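Local coordinates for Fe-regulated protein B (Neisseria meningitidis, PDB 4AIP) that imports iron across the outer membrane of Neisseria meningitidis as a TonB-dependent transporter, at residues P611-D615 / S664-A668; G111-S116 / P626-A630; A562-Q567 / H617-S623; E678-K683 / H719-T724. One frame throughout, in Å; residues are numbered along the deposited sequence.

Contact 1. Residues P611-D615 / S664-A668; sequences PRFYD and SILAA
F613 and I665 meet through different first torsions: F613 sets CG anti to its carbonyl carbon (chi1 -73°), while I665 places CG1 between its backbone N and carbonyl carbon (chi1 72°), and the two side chains run side by side in the same direction. The site lies at the outer end of strand 600-615 of the TonB-dependent receptor barrel, where the loop after strand 649-662 folds back against it. I665 CD1 sits over one face of the F613 ring, and its CG1 comes within 3.9 Å of F613 CD1. A single beta bridge joins F613 to L666: F613 N donates to I665 O at 2.8 Å, and A667 N to F613 O at 3.0 Å. S664 forms an ST turn, its OG accepting from L666 N and also hydrogen-bonding Q670 OE1. On the flank away from F613, R612 bends at chi2, which folds its guanidinium back so that NH1 reaches P611 O at 2.7 Å; S664 O lies 3.4 Å above the centre of the guanidinium plane. NH1 has a second oxygen partner in Q631 OE1. Y614, whose ring stacks on Y583 of the adjacent strand, touches A667 CB with CE1. One water donates to both F613 O and D615 OD2 and accepts from A668 N at 2.9 Å, while D615 OD1 takes the N-H of L622.

Contact 2. Residues G111-S116 / P626-A630; sequences GMGQNS and PEFGA
The amide N of G113 reaches F628 O at 2.6 Å, approaching from well above the carbonyl plane and so missing the lone pairs. A second backbone bond, from A630 N to G111 O at 3.0 Å, completes a single beta bridge between M112 and G629. With no side chain on G113 or G629, the two backbones come close enough to put their CA atoms 4.2 Å apart. Farther along, N115 N points at E627 O, although that oxygen is crowded in the model and its exact place is doubtful. The side chains meet around N115. Its CG stands anti to the backbone N (chi1 176°), which carries the amide to the F628 ring: ND2 lies 3.4 Å from F628 CD1, and OD1 is equally near CE1, with the amide and ring planes 55° apart. E627 closes in from the neighbouring position, its carboxyl carbon CD 4.1 Å above one face of the F628 ring, and its CG packs on N115 CB at 3.8 Å. Every touching residue is buried. Here the plug domain, through its short strand 112-113, is fastened to an inward-folded loop of the barrel that connects strands 600-615 and 635-644. M112 leans on P611 and F613 of strand 600-615, F628 rests on the same F613, and R506, at the end of strand 495-506, binds N115 O together with R509.

Contact 3. Residues A562-Q567 / H617-S623; sequences ALANPQ and HKDKLLS
The two backbones run past each other with A564 facing L622 and N565 facing L621, each pair of CA atoms 5.2 Å apart, and one bond ties them, from N565 N to L621 O at 3.1 Å. A564 CB meets L622 CD2, which reaches back although L622 CB points away. Two extracellular loops of the barrel are joined here, the one after strand 548-563 and the one after strand 600-615, the latter turning through a type I beta turn from H617 to K620. Q567 has CG between its backbone N and carbonyl carbon (chi1 75°) and an extended chain beyond. The Q567 and H617 side chains cross nearly at right angles, the amide and ring planes 54° apart, and H617 NE2 donates to Q567 OE1 at 3.1 Å, in the carbonyl plane. Q567 NE2 is taken by E577, which fixes the rotation of the amide. H617 ND1 receives the N-H of D619. L621 packs beside them: its CD1 lies 3.5 Å above one face of the H617 ring, toward the rim, and 3.8 Å from Q567 CB, while its CD2 comes to 3.3 Å from P566 O.

Contact 4. Residues E678-K683 / H719-T724; sequences ENVVRK and HSQRWT
W723 turns its indole over the backbone of 678-683 by placing CG between its own backbone N and carbonyl carbon (chi1 83°). One face of the ring then takes V680 CA, which makes a CH-pi contact 3.9 Å from the centroid of the six-membered ring and 13° off its normal. V680 CG1, anti to its backbone N, packs on W723 CB at 4.0 Å. The ring edge faces E678: NE1 donates to OE2 at 3.2 Å, with OE2 in the plane of the indole but the N-H arriving from above the carboxylate plane, 69° out of it. Extended beyond CG, the E678 chain puts the carboxylate at that edge, and Q670 NE2 holds its OE1. The R682 and H719 side chains lie alongside each other, pointing opposite ways. R682 CB touches H719 NE2 at 3.4 Å, and CD lies over the imidazole face, 4.1 Å from its centroid. That imidazole is held at both nitrogens, NE2 donating to K683 O at 2.7 Å and ND1 accepting from G633 N. The R682 chain bends at chi3, bringing its guanidinium between W723 CB and H719 O on opposite faces, though its end is modelled too close to Q721 O to be placed exactly. This is loop-to-barrel packing at the extracellular mouth of a TonB-dependent receptor: the loop before the last strand, 733-741, folds across the start of strand 681-694.

The four contacts bind extracellular loops of the barrel to one another and to the plug. Contact 2 alone joins plug to barrel and is wholly buried, held chiefly by close backbone pairing through glycines. Contacts 1, 3 and 4 lie farther out and are partly buried: a beta bridge with F613-I665 packing in contact 1, leucine packing and a histidine-glutamine bond in contact 3, W723 with E678 and R682 with H719 in contact 4. The loop after strand 600-615 serves contacts 2 and 3, where F628 meets A564 and S623. D615 OD1 ties contact 1 to L622 N of contact 3, and P611 and I665 pack on contact 2. Contact 4 touches contact 2 through A630 and P626.

Contact 1. Residues P611-D615 / S664-A668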
loop_
_atom_site.group_PDB
_atom_site.type_symbol
_atom_site.label_atom_id
_atom_site.label_comp_id
_atom_site.label_asym_id
_atom_site.label_seq_id
_atom_site.Cartn_x
_atom_site.Cartn_y
_atom_site.Cartn_z
ATOM N N PRO B 611 -5.048 42.825 -11.411
ATOM C CA PRO B 611 -6.168 42.625 -10.499
ATOM C C PRO B 611 -6.083 43.562 -9.328
ATOM O O PRO B 611 -5.013 43.624 -8.672
ATOM C CB PRO B 611 -5.986 41.162 -9.973
ATOM C CG PRO B 611 -4.555 40.731 -10.430
ATOM C CD PRO B 611 -4.219 41.604 -11.588
ATOM N N ARG B 612 -7.218 44.228 -9.068
ATOM C CA ARG B 612 -7.372 45.181 -7.973
ATOM C C ARG B 612 -8.649 45.023 -7.153
ATOM O O ARG B 612 -9.762 44.931 -7.700
ATOM C CB ARG B 612 -7.272 46.632 -8.506
ATOM C CG ARG B 612 -5.840 47.064 -8.895
ATOM C CD ARG B 612 -4.849 46.864 -7.701
ATOM N NE ARG B 612 -3.505 47.289 -8.108
ATOM C CZ ARG B 612 -2.606 46.503 -8.677
ATOM N NH1 ARG B 612 -2.866 45.211 -8.894
ATOM N NH2 ARG B 612 -1.450 47.010 -9.048
ATOM N N PHE B 613 -8.453 45.044 -5.835
ATOM C CA PHE B 613 -9.473 44.784 -4.846
ATOM C C PHE B 613 -9.685 46.050 -3.993
ATOM O O PHE B 613 -8.797 46.501 -3.269
ATOM C CB PHE B 613 -9.057 43.568 -3.999
ATOM C CG PHE B 613 -9.169 42.276 -4.727
ATOM C CD1 PHE B 613 -8.360 42.006 -5.825
ATOM C CD2 PHE B 613 -10.118 41.359 -4.371
ATOM C CE1 PHE B 613 -8.485 40.827 -6.545
ATOM C CE2 PHE B 613 -10.245 40.184 -5.062
ATOM C CZ PHE B 613 -9.426 39.916 -6.155
ATOM N N TYR B 614 -10.886 46.599 -4.115
ATOM C CA TYR B 614 -11.270 47.874 -3.560
ATOM C C TYR B 614 -12.176 47.653 -2.379
ATOM O O TYR B 614 -13.279 47.171 -2.549
ATOM C CB TYR B 614 -12.009 48.647 -4.605
ATOM C CG TYR B 614 -11.112 49.095 -5.703
ATOM C CD1 TYR B 614 -10.366 50.291 -5.595
ATOM C CD2 TYR B 614 -10.980 48.344 -6.857
ATOM C CE1 TYR B 614 -9.507 50.703 -6.616
ATOM C CE2 TYR B 614 -10.114 48.737 -7.889
ATOM C CZ TYR B 614 -9.385 49.904 -7.752
ATOM O OH TYR B 614 -8.572 50.274 -8.785
ATOM N N ASP B 615 -11.681 47.953 -1.184
ATOM C CA ASP B 615 -12.414 47.796 0.058
ATOM C C ASP B 615 -13.451 48.884 0.185
ATOM O O ASP B 615 -13.163 50.062 -0.117
ATOM C CB ASP B 615 -11.442 47.928 1.233
ATOM C CG ASP B 615 -10.875 46.604 1.670
ATOM O OD1 ASP B 615 -11.573 45.861 2.401
ATOM O OD2 ASP B 615 -9.730 46.319 1.263
ATOM N N SER B 664 0.425 45.439 -4.196
ATOM C CA SER B 664 -0.558 44.507 -3.715
ATOM C C SER B 664 -1.757 44.443 -4.664
ATOM O O SER B 664 -1.960 45.338 -5.486
ATOM C CB SER B 664 -1.056 44.947 -2.352
ATOM O OG SER B 664 -2.079 44.071 -1.944
ATOM N N ILE B 665 -2.539 43.370 -4.557
ATOM C CA ILE B 665 -3.799 43.333 -5.249
ATOM C C ILE B 665 -4.811 44.256 -4.571
ATOM O O ILE B 665 -5.751 44.688 -5.242
ATOM C CB ILE B 665 -4.352 41.897 -5.481
ATOM C CG1 ILE B 665 -4.858 41.262 -4.198
ATOM C CG2 ILE B 665 -3.299 41.070 -6.134
ATOM C CD1 ILE B 665 -5.290 39.862 -4.338
ATOM N N LEU B 666 -4.621 44.575 -3.283
ATOM C CA LEU B 666 -5.532 45.488 -2.564
ATOM C C LEU B 666 -5.171 46.961 -2.844
ATOM O O LEU B 666 -4.101 47.441 -2.439
ATOM C CB LEU B 666 -5.508 45.207 -1.052
ATOM C CG LEU B 666 -5.801 43.812 -0.466
ATOM C CD1 LEU B 666 -5.547 43.825 1.023
ATOM C CD2 LEU B 666 -7.218 43.302 -0.731
ATOM N N ALA B 667 -6.048 47.680 -3.542
ATOM C CA ALA B 667 -5.831 49.121 -3.874
ATOM C C ALA B 667 -5.384 50.019 -2.691
ATOM O O ALA B 667 -4.659 51.000 -2.869
ATOM C CB ALA B 667 -7.066 49.691 -4.487
ATOM N N ALA B 668 -5.839 49.663 -1.495
ATOM C CA ALA B 668 -5.424 50.337 -0.301
ATOM C C ALA B 668 -4.141 49.710 0.286
ATOM O O ALA B 668 -3.636 50.197 1.285
ATOM C CB ALA B 668 -6.591 50.365 0.726
HETATM O O HOH W 1 -7.908 47.785 -0.787
#

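Contact 2. Residues G111-S116 / P626-A630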
loop_
_atom_site.group_PDB
_atom_site.type_symbol
_atom_site.label_atom_id
_atom_site.label_comp_id
_atom_site.label_asym_id
_atom_site.label_seq_id
_atom_site.Cartn_x
_atom_site.Cartn_y
_atom_site.Cartn_z
ATOM N N GLY B 111 -4.064 36.955 -13.380
ATOM C CA GLY B 111 -3.858 37.538 -12.040
ATOM C C GLY B 111 -4.885 37.164 -10.965
ATOM O O GLY B 111 -4.726 37.526 -9.764
ATOM N N MET B 112 -5.931 36.451 -11.376
ATOM C CA MET B 112 -6.996 36.071 -10.478
ATOM C C MET B 112 -6.806 34.651 -9.929
ATOM O O MET B 112 -6.568 33.693 -10.726
ATOM C CB MET B 112 -8.325 36.145 -11.200
ATOM C CG MET B 112 -8.883 37.532 -11.604
ATOM S SD MET B 112 -8.974 38.738 -10.261
ATOM C CE MET B 112 -10.112 37.895 -9.146
ATOM N N GLY B 113 -6.909 34.510 -8.592
ATOM C CA GLY B 113 -6.778 33.209 -7.896
ATOM C C GLY B 113 -7.917 32.174 -7.928
ATOM O O GLY B 113 -8.994 32.411 -8.504
ATOM N N GLN B 114 -7.690 31.017 -7.281
ATOM C CA GLN B 114 -8.679 29.912 -7.296
ATOM C C GLN B 114 -9.952 30.169 -6.442
ATOM O O GLN B 114 -10.862 29.350 -6.373
ATOM C CB GLN B 114 -8.031 28.571 -6.919
ATOM C CG GLN B 114 -6.851 28.147 -7.785
ATOM C CD GLN B 114 -6.259 26.857 -7.288
ATOM O OE1 GLN B 114 -6.831 25.788 -7.528
ATOM N NE2 GLN B 114 -5.133 26.934 -6.559
ATOM N N ASN B 115 -10.017 31.328 -5.817
ATOM C CA ASN B 115 -11.259 31.833 -5.286
ATOM C C ASN B 115 -12.249 32.126 -6.443
ATOM O O ASN B 115 -13.455 32.068 -6.254
ATOM C CB ASN B 115 -10.950 33.083 -4.459
ATOM C CG ASN B 115 -12.209 33.770 -3.918
ATOM O OD1 ASN B 115 -12.788 33.369 -2.894
ATOM N ND2 ASN B 115 -12.594 34.833 -4.573
ATOM N N SER B 116 -11.740 32.402 -7.637
ATOM C CA SER B 116 -12.602 32.844 -8.725
ATOM C C SER B 116 -12.360 31.978 -9.922
ATOM O O SER B 116 -13.188 32.028 -10.853
ATOM C CB SER B 116 -12.384 34.295 -9.217
ATOM O OG SER B 116 -11.418 35.053 -8.506
ATOM N N PRO B 626 -3.205 34.746 -1.641
ATOM C CA PRO B 626 -2.944 34.420 -3.026
ATOM C C PRO B 626 -4.120 33.699 -3.697
ATOM O O PRO B 626 -4.273 33.763 -4.911
ATOM C CB PRO B 626 -1.692 33.543 -2.943
ATOM C CG PRO B 626 -1.557 33.174 -1.483
ATOM C CD PRO B 626 -2.153 34.240 -0.735
ATOM N N GLU B 627 -4.946 33.023 -2.919
ATOM C CA GLU B 627 -6.232 32.496 -3.366
ATOM C C GLU B 627 -7.070 33.532 -4.221
ATOM O O GLU B 627 -7.751 33.192 -5.207
ATOM C CB GLU B 627 -6.910 32.090 -2.071
ATOM C CG GLU B 627 -8.338 31.781 -2.092
ATOM C CD GLU B 627 -8.997 31.968 -0.734
ATOM O OE1 GLU B 627 -8.369 32.453 0.232
ATOM O OE2 GLU B 627 -10.193 31.635 -0.643
ATOM N N PHE B 628 -6.986 34.805 -3.838
ATOM C CA PHE B 628 -7.766 35.835 -4.497
ATOM C C PHE B 628 -7.045 36.263 -5.785
ATOM O O PHE B 628 -7.678 36.336 -6.853
ATOM C CB PHE B 628 -8.062 37.015 -3.539
ATOM C CG PHE B 628 -8.935 36.627 -2.371
ATOM C CD1 PHE B 628 -10.310 36.383 -2.555
ATOM C CD2 PHE B 628 -8.381 36.446 -1.114
ATOM C CE1 PHE B 628 -11.146 35.956 -1.492
ATOM C CE2 PHE B 628 -9.201 36.023 -0.028
ATOM C CZ PHE B 628 -10.602 35.779 -0.222
ATOM N N GLY B 629 -5.724 36.470 -5.698
ATOM C CA GLY B 629 -4.972 36.842 -6.858
ATOM C C GLY B 629 -3.585 37.229 -6.483
ATOM O O GLY B 629 -3.206 37.210 -5.307
ATOM N N ALA B 630 -2.806 37.590 -7.488
ATOM C CA ALA B 630 -1.504 38.197 -7.236
ATOM C C ALA B 630 -1.246 39.144 -8.360
ATOM O O ALA B 630 -1.696 38.871 -9.468
ATOM C CB ALA B 630 -0.403 37.141 -7.205
#

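Contact 3. Residues A562-Q567 / H617-S623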
loop_
_atom_site.group_PDB
_atom_site.type_symbol
_atom_site.label_atom_id
_atom_site.label_comp_id
_atom_site.label_asym_id
_atom_site.label_seq_id
_atom_site.Cartn_x
_atom_site.Cartn_y
_atom_site.Cartn_z
ATOM N N ALA B 562 -17.784 41.672 -3.971
ATOM C CA ALA B 562 -16.735 40.774 -3.522
ATOM C C ALA B 562 -16.819 40.492 -2.023
ATOM O O ALA B 562 -17.188 41.372 -1.223
ATOM C CB ALA B 562 -15.386 41.354 -3.859
ATOM N N LEU B 563 -16.439 39.271 -1.627
ATOM C CA LEU B 563 -16.565 38.858 -0.256
ATOM C C LEU B 563 -15.265 38.276 0.121
ATOM O O LEU B 563 -14.685 37.510 -0.645
ATOM C CB LEU B 563 -17.570 37.702 -0.091
ATOM C CG LEU B 563 -18.943 37.788 -0.755
ATOM C CD1 LEU B 563 -18.991 36.904 -2.009
ATOM C CD2 LEU B 563 -19.926 37.338 0.282
ATOM N N ALA B 564 -14.814 38.513 1.344
ATOM C CA ALA B 564 -13.612 37.804 1.712
ATOM C C ALA B 564 -13.626 37.388 3.154
ATOM O O ALA B 564 -14.003 36.268 3.458
ATOM C CB ALA B 564 -12.370 38.609 1.364
ATOM N N ASN B 565 -13.230 38.270 4.045
ATOM C CA ASN B 565 -13.177 37.910 5.427
ATOM C C ASN B 565 -14.495 38.331 6.104
ATOM O O ASN B 565 -15.168 39.273 5.656
ATOM C CB ASN B 565 -11.985 38.586 6.105
ATOM C CG ASN B 565 -10.613 38.000 5.677
ATOM O OD1 ASN B 565 -10.494 36.827 5.267
ATOM N ND2 ASN B 565 -9.580 38.814 5.778
ATOM N N PRO B 566 -14.862 37.646 7.204
ATOM C CA PRO B 566 -16.144 37.941 7.793
ATOM C C PRO B 566 -16.146 39.195 8.708
ATOM O O PRO B 566 -15.100 39.627 9.218
ATOM C CB PRO B 566 -16.461 36.659 8.561
ATOM C CG PRO B 566 -15.151 36.180 9.007
ATOM C CD PRO B 566 -14.128 36.636 7.993
ATOM N N GLN B 567 -17.338 39.771 8.889
ATOM C CA GLN B 567 -17.520 40.969 9.676
ATOM C C GLN B 567 -17.981 40.545 11.055
ATOM O O GLN B 567 -18.696 39.567 11.192
ATOM C CB GLN B 567 -18.545 41.886 9.009
ATOM C CG GLN B 567 -19.990 41.408 9.176
ATOM C CD GLN B 567 -21.040 42.419 8.751
ATOM O OE1 GLN B 567 -20.723 43.465 8.222
ATOM N NE2 GLN B 567 -22.307 42.094 8.986
ATOM N N HIS B 617 -15.936 48.532 2.896
ATOM C CA HIS B 617 -16.476 48.194 4.194
ATOM C C HIS B 617 -15.570 48.787 5.269
ATOM O O HIS B 617 -14.344 48.761 5.139
ATOM C CB HIS B 617 -16.527 46.668 4.280
ATOM C CG HIS B 617 -17.232 46.166 5.478
ATOM N ND1 HIS B 617 -16.620 46.076 6.705
ATOM C CD2 HIS B 617 -18.507 45.758 5.652
ATOM C CE1 HIS B 617 -17.488 45.620 7.589
ATOM N NE2 HIS B 617 -18.641 45.429 6.975
ATOM N N LYS B 618 -16.157 49.335 6.328
ATOM C CA LYS B 618 -15.404 50.181 7.276
ATOM C C LYS B 618 -14.284 49.421 7.963
ATOM O O LYS B 618 -13.290 50.029 8.393
ATOM C CB LYS B 618 -16.307 50.796 8.337
ATOM C CG LYS B 618 -16.590 49.894 9.565
ATOM C CD LYS B 618 -17.856 50.345 10.313
ATOM C CE LYS B 618 -19.116 50.174 9.419
ATOM N NZ LYS B 618 -20.412 50.717 9.988
ATOM N N ASP B 619 -14.438 48.100 8.056
ATOM C CA ASP B 619 -13.431 47.268 8.730
ATOM C C ASP B 619 -12.439 46.613 7.766
ATOM O O ASP B 619 -11.685 45.709 8.149
ATOM C CB ASP B 619 -14.123 46.287 9.675
ATOM C CG ASP B 619 -14.744 47.009 10.886
ATOM O OD1 ASP B 619 -13.957 47.724 11.564
ATOM O OD2 ASP B 619 -15.984 46.902 11.138
ATOM N N LYS B 620 -12.427 47.155 6.544
ATOM C CA LYS B 620 -11.630 46.691 5.373
ATOM C C LYS B 620 -11.357 45.185 5.386
ATOM O O LYS B 620 -10.354 44.731 5.908
ATOM C CB LYS B 620 -10.344 47.539 5.155
ATOM C CG LYS B 620 -10.589 49.098 5.131
ATOM C CD LYS B 620 -9.529 49.943 4.352
ATOM C CE LYS B 620 -10.228 51.107 3.518
ATOM N NZ LYS B 620 -9.355 52.295 3.056
ATOM N N LEU B 621 -12.284 44.413 4.843
ATOM C CA LEU B 621 -12.208 42.957 5.018
ATOM C C LEU B 621 -11.686 42.153 3.791
ATOM O O LEU B 621 -11.584 40.926 3.863
ATOM C CB LEU B 621 -13.577 42.424 5.446
ATOM C CG LEU B 621 -14.178 42.919 6.755
ATOM C CD1 LEU B 621 -15.632 42.668 6.670
ATOM C CD2 LEU B 621 -13.553 42.257 7.992
ATOM N N LEU B 622 -11.387 42.827 2.674
ATOM C CA LEU B 622 -10.760 42.167 1.529
ATOM C C LEU B 622 -9.327 41.642 1.841
ATOM O O LEU B 622 -8.693 42.060 2.821
ATOM C CB LEU B 622 -10.790 43.060 0.275
ATOM C CG LEU B 622 -12.146 43.414 -0.347
ATOM C CD1 LEU B 622 -12.023 43.825 -1.829
ATOM C CD2 LEU B 622 -13.155 42.294 -0.209
ATOM N N SER B 623 -8.846 40.722 1.001
ATOM C CA SER B 623 -7.671 39.938 1.309
ATOM C C SER B 623 -6.695 39.789 0.144
ATOM O O SER B 623 -7.074 39.718 -1.036
ATOM C CB SER B 623 -8.078 38.563 1.807
ATOM O OG SER B 623 -7.342 38.236 2.969
#

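Contact 4. Residues E678-K683 / H719-T724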
loop_
_atom_site.group_PDB
_atom_site.type_symbol
_atom_site.label_atom_id
_atom_site.label_comp_id
_atom_site.label_asym_id
_atom_site.label_seq_id
_atom_site.Cartn_x
_atom_site.Cartn_y
_atom_site.Cartn_z
ATOM N N GLU B 678 2.685 47.166 3.470
ATOM C CA GLU B 678 3.717 46.365 2.779
ATOM C C GLU B 678 4.026 46.920 1.394
ATOM O O GLU B 678 3.134 47.134 0.558
ATOM C CB GLU B 678 3.360 44.861 2.690
ATOM C CG GLU B 678 3.648 44.040 3.968
ATOM C CD GLU B 678 3.353 42.529 3.823
ATOM O OE1 GLU B 678 2.351 42.144 3.186
ATOM O OE2 GLU B 678 4.131 41.708 4.365
ATOM N N ASN B 679 5.303 47.156 1.156
ATOM C CA ASN B 679 5.735 47.616 -0.150
ATOM C C ASN B 679 5.987 46.403 -1.048
ATOM O O ASN B 679 7.148 46.008 -1.276
ATOM C CB ASN B 679 6.995 48.482 -0.043
ATOM C CG ASN B 679 7.343 49.164 -1.372
ATOM O OD1 ASN B 679 6.495 49.823 -1.990
ATOM N ND2 ASN B 679 8.594 48.986 -1.826
ATOM N N VAL B 680 4.903 45.807 -1.534
ATOM C CA VAL B 680 5.001 44.568 -2.270
ATOM C C VAL B 680 5.843 44.846 -3.486
ATOM O O VAL B 680 5.504 45.707 -4.280
ATOM C CB VAL B 680 3.650 44.059 -2.714
ATOM C CG1 VAL B 680 3.803 42.771 -3.454
ATOM C CG2 VAL B 680 2.723 43.916 -1.551
ATOM N N VAL B 681 6.970 44.138 -3.566
ATOM C CA VAL B 681 7.855 44.079 -4.724
ATOM C C VAL B 681 8.149 42.574 -4.925
ATOM O O VAL B 681 8.241 41.822 -3.949
ATOM C CB VAL B 681 9.210 44.839 -4.476
ATOM C CG1 VAL B 681 10.103 44.774 -5.682
ATOM C CG2 VAL B 681 8.980 46.295 -4.086
ATOM N N ARG B 682 8.316 42.157 -6.189
ATOM C CA ARG B 682 8.777 40.798 -6.511
ATOM C C ARG B 682 9.711 40.804 -7.741
ATOM O O ARG B 682 9.407 41.464 -8.730
ATOM C CB ARG B 682 7.576 39.807 -6.725
ATOM C CG ARG B 682 6.205 40.236 -6.048
ATOM C CD ARG B 682 4.958 39.578 -6.701
ATOM N NE ARG B 682 4.560 38.511 -5.818
ATOM C CZ ARG B 682 3.494 38.491 -5.030
ATOM N NH1 ARG B 682 2.574 39.456 -5.028
ATOM N NH2 ARG B 682 3.354 37.440 -4.248
ATOM N N LYS B 683 10.818 40.059 -7.671
ATOM C CA LYS B 683 11.776 39.942 -8.793
ATOM C C LYS B 683 11.304 39.214 -10.046
ATOM O O LYS B 683 10.543 38.225 -9.958
ATOM C CB LYS B 683 13.073 39.259 -8.348
ATOM C CG LYS B 683 13.859 40.092 -7.398
ATOM C CD LYS B 683 14.674 39.207 -6.506
ATOM C CE LYS B 683 16.143 39.206 -6.822
ATOM N NZ LYS B 683 16.832 38.936 -5.491
ATOM N N HIS B 719 5.477 34.291 -8.876
ATOM C CA HIS B 719 4.610 35.394 -8.465
ATOM C C HIS B 719 3.248 35.079 -7.821
ATOM O O HIS B 719 2.799 35.843 -6.960
ATOM C CB HIS B 719 4.550 36.464 -9.561
ATOM C CG HIS B 719 5.842 37.210 -9.689
ATOM N ND1 HIS B 719 6.100 38.107 -10.701
ATOM C CD2 HIS B 719 6.983 37.130 -8.959
ATOM C CE1 HIS B 719 7.336 38.555 -10.581
ATOM N NE2 HIS B 719 7.888 37.985 -9.527
ATOM N N SER B 720 2.610 33.967 -8.165
ATOM C CA SER B 720 1.302 33.690 -7.556
ATOM C C SER B 720 1.443 33.009 -6.241
ATOM O O SER B 720 1.284 31.823 -6.133
ATOM C CB SER B 720 0.450 32.840 -8.477
ATOM O OG SER B 720 0.592 33.284 -9.804
ATOM N N GLN B 721 1.724 33.762 -5.213
ATOM C CA GLN B 721 1.857 33.199 -3.876
ATOM C C GLN B 721 2.145 34.451 -3.100
ATOM O O GLN B 721 2.216 35.509 -3.706
ATOM C CB GLN B 721 3.051 32.211 -3.802
ATOM C CG GLN B 721 4.431 32.864 -3.912
ATOM C CD GLN B 721 5.485 31.962 -4.413
ATOM O OE1 GLN B 721 5.305 31.293 -5.406
ATOM N NE2 GLN B 721 6.612 31.939 -3.735
ATOM N N ARG B 722 2.322 34.379 -1.784
ATOM C CA ARG B 722 2.706 35.586 -1.083
ATOM C C ARG B 722 4.113 35.980 -1.480
ATOM O O ARG B 722 4.880 35.169 -1.995
ATOM C CB ARG B 722 2.613 35.405 0.407
ATOM C CG ARG B 722 1.397 34.649 0.869
ATOM C CD ARG B 722 1.432 34.700 2.367
ATOM N NE ARG B 722 0.386 33.916 2.994
ATOM C CZ ARG B 722 -0.786 34.403 3.376
ATOM N NH1 ARG B 722 -1.090 35.667 3.173
ATOM N NH2 ARG B 722 -1.662 33.615 3.959
ATOM N N TRP B 723 4.445 37.223 -1.186
ATOM C CA TRP B 723 5.613 37.908 -1.728
ATOM C C TRP B 723 6.836 37.860 -0.822
ATOM O O TRP B 723 7.951 38.231 -1.250
ATOM C CB TRP B 723 5.218 39.357 -1.942
ATOM C CG TRP B 723 5.323 40.174 -0.699
ATOM C CD1 TRP B 723 4.502 40.130 0.437
ATOM C CD2 TRP B 723 6.305 41.170 -0.452
ATOM N NE1 TRP B 723 4.916 41.072 1.346
ATOM C CE2 TRP B 723 6.024 41.723 0.840
ATOM C CE3 TRP B 723 7.367 41.695 -1.217
ATOM C CZ2 TRP B 723 6.817 42.743 1.404
ATOM C CZ3 TRP B 723 8.137 42.699 -0.683
ATOM C CH2 TRP B 723 7.865 43.228 0.633
ATOM N N THR B 724 6.620 37.427 0.421
ATOM C CA THR B 724 7.677 37.250 1.417
ATOM C C THR B 724 8.405 36.002 0.912
ATOM O O THR B 724 8.001 35.464 -0.101
ATOM C CB THR B 724 7.051 37.096 2.807
ATOM O OG1 THR B 724 5.892 36.236 2.705
ATOM C CG2 THR B 724 6.623 38.487 3.346
#